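Local coordinates for FMN Adenylyltransferase (Candida glabrata, PDB 3FWK), which catalyses the transfer of an adenylyl group from ATP to FMN, the step of FAD biosynthesis that yields FAD and pyrophosphate, at residues 225-239 / 291-305. Numbering follows the deposited sequence.
Sequences TSLGNVEETLPNPHL and GWYLVDDKLERAGRI
Asn236 reaches the turn Leu299–Ala302 through its amide nitrogen: ND2 gives one hydrogen to Leu299 O at 2.9 Å and the other, at 176°, to Thr225 OG1. Both acceptors lie near the amide plane, which fixes its rotation, while OD1 closes an Asx turn by taking the His238 N-H on a lone pair. Thr225 OG1 hands its own proton on to Glu300 O at 2.7 Å, its chi1 of 57° setting the hydroxyl between backbone N and carbonyl carbon. Ala302 N and Asn236 ND2 reach Leu299 O from opposite faces of its plane.

Arg304 folds back at chi2 (-59°) to bring its guanidinium beside Ser226. Arg304 NH2 meets Ser226 OG at 3.1 Å, and NH1 bonds Gly303 O and, weakly, Ser226 O. Leu234 N, at 3.0 Å, and Arg304 NH1 reach Gly303 O from opposite faces. Ile305 N binds Glu232 O at 2.8 Å; these two backbone bonds flank a single beta bridge between Thr233 and Arg304. A water joins Ser226 OG to Glu300 OE2, whose carboxylate is salt-bridged to Lys69 and Arg169.

Leu299 CD1 sits over the His238 ring in a CH-pi contact, 3.8 Å from its centroid, and Leu239 CD2 packs against Tyr293 and Leu294.

With each amide hydrogen of Asn236 used and the carbonyls of Leu299 and Gly303 each taking two donors, directional polar bonds, rather than regular secondary structure, probably define how these two loops of the Rossmann-like enzyme fit together.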
loop_
_atom_site.group_PDB
_atom_site.type_symbol
_atom_site.label_atom_id
_atom_site.label_comp_id
_atom_site.label_asym_id
_atom_site.label_seq_id
_atom_site.Cartn_x
_atom_site.Cartn_y
_atom_site.Cartn_z
ATOM N N THR A 225 -3.387 -5.846 -11.088
ATOM C CA THR A 225 -2.958 -6.432 -9.831
ATOM C C THR A 225 -1.628 -5.908 -9.350
ATOM O O THR A 225 -1.263 -6.127 -8.202
ATOM C CB THR A 225 -2.888 -7.972 -9.950
ATOM O OG1 THR A 225 -2.004 -8.334 -11.020
ATOM C CG2 THR A 225 -4.264 -8.548 -10.220
ATOM N N SER A 226 -0.895 -5.234 -10.221
ATOM C CA SER A 226 0.384 -4.658 -9.849
ATOM C C SER A 226 0.683 -3.478 -10.713
ATOM O O SER A 226 0.762 -3.644 -11.954
ATOM C CB SER A 226 1.537 -5.674 -10.106
ATOM O OG SER A 226 2.813 -5.145 -9.819
ATOM N N LEU A 227 0.898 -2.321 -10.071
ATOM C CA LEU A 227 0.999 -1.056 -10.778
ATOM C C LEU A 227 2.472 -0.799 -11.058
ATOM O O LEU A 227 3.204 -0.258 -10.252
ATOM C CB LEU A 227 0.366 0.063 -9.956
ATOM C CG LEU A 227 -1.114 -0.202 -9.618
ATOM C CD1 LEU A 227 -1.662 0.935 -8.747
ATOM C CD2 LEU A 227 -1.996 -0.452 -10.835
ATOM N N GLY A 228 2.946 -1.286 -12.188
ATOM C CA GLY A 228 4.259 -0.944 -12.654
ATOM C C GLY A 228 4.105 0.339 -13.471
ATOM O O GLY A 228 3.180 1.140 -13.267
ATOM N N ASN A 229 4.917 0.483 -14.476
ATOM C CA ASN A 229 4.897 1.706 -15.238
ATOM C C ASN A 229 3.853 1.664 -16.367
ATOM O O ASN A 229 3.298 0.601 -16.714
ATOM C CB ASN A 229 6.299 2.038 -15.734
ATOM C CG ASN A 229 6.803 1.055 -16.729
ATOM O OD1 ASN A 229 6.166 0.805 -17.742
ATOM N ND2 ASN A 229 7.978 0.491 -16.456
ATOM N N VAL A 230 3.586 2.835 -16.947
ATOM C CA VAL A 230 2.510 2.924 -17.949
ATOM C C VAL A 230 2.815 2.184 -19.214
ATOM O O VAL A 230 1.874 1.762 -19.918
ATOM C CB VAL A 230 2.157 4.394 -18.318
ATOM C CG1 VAL A 230 1.584 5.082 -17.160
ATOM C CG2 VAL A 230 3.371 5.180 -18.894
ATOM N N GLU A 231 4.097 2.046 -19.552
ATOM C CA GLU A 231 4.467 1.420 -20.808
ATOM C C GLU A 231 4.372 -0.098 -20.747
ATOM O O GLU A 231 4.129 -0.719 -21.773
ATOM C CB GLU A 231 5.844 1.924 -21.327
ATOM C CG GLU A 231 7.155 1.665 -20.536
ATOM C CD GLU A 231 7.458 2.700 -19.454
ATOM O OE1 GLU A 231 8.677 2.797 -19.094
ATOM O OE2 GLU A 231 6.523 3.427 -19.038
ATOM N N GLU A 232 4.568 -0.699 -19.573
ATOM C CA GLU A 232 4.657 -2.172 -19.454
ATOM C C GLU A 232 3.381 -2.781 -18.872
ATOM O O GLU A 232 3.148 -3.965 -19.077
ATOM C CB GLU A 232 5.812 -2.575 -18.518
ATOM C CG GLU A 232 5.538 -2.225 -16.996
ATOM C CD GLU A 232 6.723 -2.443 -16.022
ATOM O OE1 GLU A 232 7.701 -3.160 -16.398
ATOM O OE2 GLU A 232 6.669 -1.893 -14.885
ATOM N N THR A 233 2.629 -2.028 -18.090
ATOM C CA THR A 233 1.603 -2.656 -17.241
ATOM C C THR A 233 0.276 -2.761 -17.929
ATOM O O THR A 233 -0.228 -1.803 -18.488
ATOM C CB THR A 233 1.432 -1.848 -15.936
ATOM O OG1 THR A 233 2.710 -1.721 -15.311
ATOM C CG2 THR A 233 0.498 -2.535 -14.991
ATOM N N LEU A 234 -0.333 -3.931 -17.842
ATOM C CA LEU A 234 -1.665 -4.190 -18.393
ATOM C C LEU A 234 -2.530 -4.778 -17.270
ATOM O O LEU A 234 -2.013 -5.344 -16.301
ATOM C CB LEU A 234 -1.597 -5.223 -19.542
ATOM C CG LEU A 234 -0.881 -4.708 -20.782
ATOM C CD1 LEU A 234 -0.619 -5.854 -21.740
ATOM C CD2 LEU A 234 -1.696 -3.582 -21.484
ATOM N N PRO A 235 -3.857 -4.749 -17.427
ATOM C CA PRO A 235 -4.700 -5.538 -16.529
ATOM C C PRO A 235 -4.273 -7.006 -16.613
ATOM O O PRO A 235 -3.759 -7.468 -17.621
ATOM C CB PRO A 235 -6.121 -5.310 -17.097
ATOM C CG PRO A 235 -6.035 -3.988 -17.815
ATOM C CD PRO A 235 -4.648 -4.009 -18.433
ATOM N N ASN A 236 -4.460 -7.747 -15.524
ATOM C CA ASN A 236 -3.888 -9.070 -15.450
ATOM C C ASN A 236 -4.635 -10.041 -16.356
ATOM O O ASN A 236 -5.837 -10.192 -16.220
ATOM C CB ASN A 236 -3.931 -9.527 -13.992
ATOM C CG ASN A 236 -3.074 -10.750 -13.737
ATOM O OD1 ASN A 236 -3.176 -11.748 -14.439
ATOM N ND2 ASN A 236 -2.227 -10.679 -12.720
ATOM N N PRO A 237 -3.922 -10.748 -17.263
ATOM C CA PRO A 237 -4.650 -11.598 -18.221
ATOM C C PRO A 237 -5.338 -12.756 -17.544
ATOM O O PRO A 237 -6.313 -13.288 -18.082
ATOM C CB PRO A 237 -3.531 -12.078 -19.182
ATOM C CG PRO A 237 -2.250 -12.018 -18.328
ATOM C CD PRO A 237 -2.472 -10.734 -17.499
ATOM N N HIS A 238 -4.891 -13.156 -16.349
ATOM C CA HIS A 238 -5.584 -14.210 -15.584
ATOM C C HIS A 238 -6.949 -13.757 -15.085
ATOM O O HIS A 238 -7.742 -14.600 -14.655
ATOM C CB HIS A 238 -4.711 -14.683 -14.426
ATOM C CG HIS A 238 -3.434 -15.294 -14.881
ATOM N ND1 HIS A 238 -3.340 -16.612 -15.287
ATOM C CD2 HIS A 238 -2.210 -14.749 -15.081
ATOM C CE1 HIS A 238 -2.100 -16.854 -15.687
ATOM N NE2 HIS A 238 -1.398 -15.740 -15.586
ATOM N N LEU A 239 -7.216 -12.447 -15.127
ATOM C CA LEU A 239 -8.498 -11.869 -14.723
ATOM C C LEU A 239 -9.388 -11.486 -15.885
ATOM O O LEU A 239 -10.452 -10.905 -15.676
ATOM C CB LEU A 239 -8.268 -10.654 -13.808
ATOM C CG LEU A 239 -7.442 -10.982 -12.547
ATOM C CD1 LEU A 239 -7.345 -9.765 -11.689
ATOM C CD2 LEU A 239 -8.042 -12.165 -11.752
ATOM N N GLY A 291 -8.818 -6.626 -9.328
ATOM C CA GLY A 291 -7.563 -7.255 -8.932
ATOM C C GLY A 291 -7.683 -8.216 -7.781
ATOM O O GLY A 291 -6.899 -9.172 -7.692
ATOM N N TRP A 292 -8.657 -7.978 -6.892
ATOM C CA TRP A 292 -8.861 -8.848 -5.729
ATOM C C TRP A 292 -9.475 -10.210 -6.067
ATOM O O TRP A 292 -9.656 -11.012 -5.169
ATOM C CB TRP A 292 -9.648 -8.115 -4.641
ATOM C CG TRP A 292 -10.886 -7.419 -5.093
ATOM C CD1 TRP A 292 -12.148 -7.919 -5.109
ATOM C CD2 TRP A 292 -10.987 -6.040 -5.492
ATOM N NE1 TRP A 292 -13.048 -6.933 -5.536
ATOM C CE2 TRP A 292 -12.359 -5.773 -5.746
ATOM C CE3 TRP A 292 -10.052 -5.008 -5.631
ATOM C CZ2 TRP A 292 -12.814 -4.507 -6.145
ATOM C CZ3 TRP A 292 -10.487 -3.760 -6.037
ATOM C CH2 TRP A 292 -11.859 -3.513 -6.279
ATOM N N TYR A 293 -9.698 -10.497 -7.349
ATOM C CA TYR A 293 -9.954 -11.873 -7.783
ATOM C C TYR A 293 -8.671 -12.672 -7.995
ATOM O O TYR A 293 -8.763 -13.878 -8.248
ATOM C CB TYR A 293 -10.840 -11.900 -9.019
ATOM C CG TYR A 293 -12.298 -11.669 -8.713
ATOM C CD1 TYR A 293 -12.773 -10.394 -8.425
ATOM C CD2 TYR A 293 -13.200 -12.737 -8.675
ATOM C CE1 TYR A 293 -14.135 -10.170 -8.133
ATOM C CE2 TYR A 293 -14.552 -12.516 -8.388
ATOM C CZ TYR A 293 -15.014 -11.236 -8.143
ATOM O OH TYR A 293 -16.354 -11.026 -7.856
ATOM N N LEU A 294 -7.505 -12.028 -7.891
ATOM C CA LEU A 294 -6.233 -12.760 -7.921
ATOM C C LEU A 294 -5.672 -12.955 -6.520
ATOM O O LEU A 294 -5.482 -11.972 -5.796
ATOM C CB LEU A 294 -5.195 -11.970 -8.749
ATOM C CG LEU A 294 -3.926 -12.799 -9.012
ATOM C CD1 LEU A 294 -4.162 -13.742 -10.201
ATOM C CD2 LEU A 294 -2.690 -11.927 -9.272
ATOM N N VAL A 295 -5.381 -14.209 -6.152
ATOM C CA VAL A 295 -4.781 -14.468 -4.855
ATOM C C VAL A 295 -3.474 -15.246 -4.972
ATOM O O VAL A 295 -2.838 -15.516 -3.954
ATOM C CB VAL A 295 -5.744 -15.182 -3.871
ATOM C CG1 VAL A 295 -6.917 -14.235 -3.511
ATOM C CG2 VAL A 295 -6.255 -16.495 -4.487
ATOM N N ASP A 296 -3.022 -15.551 -6.186
ATOM C CA ASP A 296 -1.731 -16.235 -6.366
ATOM C C ASP A 296 -0.606 -15.226 -6.518
ATOM O O ASP A 296 -0.483 -14.556 -7.545
ATOM C CB ASP A 296 -1.843 -17.155 -7.589
ATOM C CG ASP A 296 -0.602 -17.999 -7.824
ATOM O OD1 ASP A 296 0.468 -17.748 -7.195
ATOM O OD2 ASP A 296 -0.711 -18.915 -8.670
ATOM N N ASP A 297 0.259 -15.149 -5.493
ATOM C CA ASP A 297 1.368 -14.217 -5.486
ATOM C C ASP A 297 2.246 -14.357 -6.706
ATOM O O ASP A 297 2.824 -13.360 -7.133
ATOM C CB ASP A 297 2.237 -14.373 -4.237
ATOM C CG ASP A 297 1.434 -14.164 -2.946
ATOM O OD1 ASP A 297 1.614 -13.126 -2.295
ATOM O OD2 ASP A 297 0.582 -15.045 -2.602
ATOM N N LYS A 298 2.359 -15.566 -7.252
ATOM C CA LYS A 298 3.277 -15.778 -8.388
ATOM C C LYS A 298 2.799 -15.071 -9.635
ATOM O O LYS A 298 3.588 -14.863 -10.544
ATOM C CB LYS A 298 3.418 -17.262 -8.707
ATOM C CG LYS A 298 4.141 -18.031 -7.594
ATOM C CD LYS A 298 4.287 -19.514 -7.887
ATOM C CE LYS A 298 2.963 -20.249 -7.930
ATOM N NZ LYS A 298 2.108 -19.977 -6.730
ATOM N N LEU A 299 1.507 -14.733 -9.695
ATOM C CA LEU A 299 0.918 -14.138 -10.890
ATOM C C LEU A 299 0.642 -12.649 -10.737
ATOM O O LEU A 299 0.082 -12.018 -11.642
ATOM C CB LEU A 299 -0.378 -14.851 -11.227
ATOM C CG LEU A 299 -0.260 -16.359 -11.484
ATOM C CD1 LEU A 299 -1.653 -16.929 -11.721
ATOM C CD2 LEU A 299 0.659 -16.667 -12.643
ATOM N N GLU A 300 1.093 -12.054 -9.639
ATOM C CA GLU A 300 0.816 -10.666 -9.357
ATOM C C GLU A 300 1.294 -9.708 -10.452
ATOM O O GLU A 300 0.624 -8.711 -10.730
ATOM C CB GLU A 300 1.415 -10.301 -7.995
ATOM C CG GLU A 300 1.056 -8.917 -7.493
ATOM C CD GLU A 300 1.492 -8.673 -6.060
ATOM O OE1 GLU A 300 1.869 -9.633 -5.365
ATOM O OE2 GLU A 300 1.450 -7.507 -5.622
ATOM N N ARG A 301 2.437 -10.017 -11.062
ATOM C CA ARG A 301 3.032 -9.193 -12.093
ATOM C C ARG A 301 2.846 -9.785 -13.484
ATOM O O ARG A 301 3.554 -9.399 -14.403
ATOM C CB ARG A 301 4.499 -8.929 -11.751
ATOM C CG ARG A 301 4.605 -8.103 -10.488
ATOM C CD ARG A 301 6.009 -7.976 -9.925
ATOM N NE ARG A 301 6.103 -6.860 -8.948
ATOM C CZ ARG A 301 5.732 -6.881 -7.649
ATOM N NH1 ARG A 301 5.893 -5.787 -6.911
ATOM N NH2 ARG A 301 5.212 -7.962 -7.075
ATOM N N ALA A 302 1.821 -10.612 -13.675
ATOM C CA ALA A 302 1.548 -11.212 -14.999
ATOM C C ALA A 302 1.032 -10.232 -16.059
ATOM O O ALA A 302 1.153 -10.524 -17.245
ATOM C CB ALA A 302 0.598 -12.340 -14.874
ATOM N N GLY A 303 0.434 -9.133 -15.642
ATOM C CA GLY A 303 -0.163 -8.100 -16.547
ATOM C C GLY A 303 0.917 -7.195 -17.076
ATOM O O GLY A 303 1.138 -6.157 -16.482
ATOM N N ARG A 304 1.627 -7.623 -18.149
ATOM C CA ARG A 304 2.859 -6.977 -18.744
ATOM C C ARG A 304 3.163 -7.197 -20.246
ATOM O O ARG A 304 3.399 -8.330 -20.737
ATOM C CB ARG A 304 4.189 -7.383 -18.085
ATOM C CG ARG A 304 4.341 -7.171 -16.566
ATOM C CD ARG A 304 4.164 -5.741 -16.161
ATOM N NE ARG A 304 4.510 -5.440 -14.762
ATOM C CZ ARG A 304 3.651 -5.314 -13.735
ATOM N NH1 ARG A 304 2.307 -5.578 -13.850
ATOM N NH2 ARG A 304 4.163 -4.943 -12.548
ATOM N N ILE A 305 3.340 -6.092 -20.939
ATOM C CA ILE A 305 3.643 -6.128 -22.355
ATOM C C ILE A 305 4.786 -7.087 -22.596
ATOM O O ILE A 305 5.770 -7.097 -21.886
ATOM C CB ILE A 305 4.031 -4.717 -22.817
ATOM C CG1 ILE A 305 2.822 -3.773 -22.774
ATOM C CG2 ILE A 305 4.654 -4.755 -24.238
ATOM C CD1 ILE A 305 1.869 -3.902 -23.982
HETATM O O HOH W 1 3.036 -5.410 -7.171
#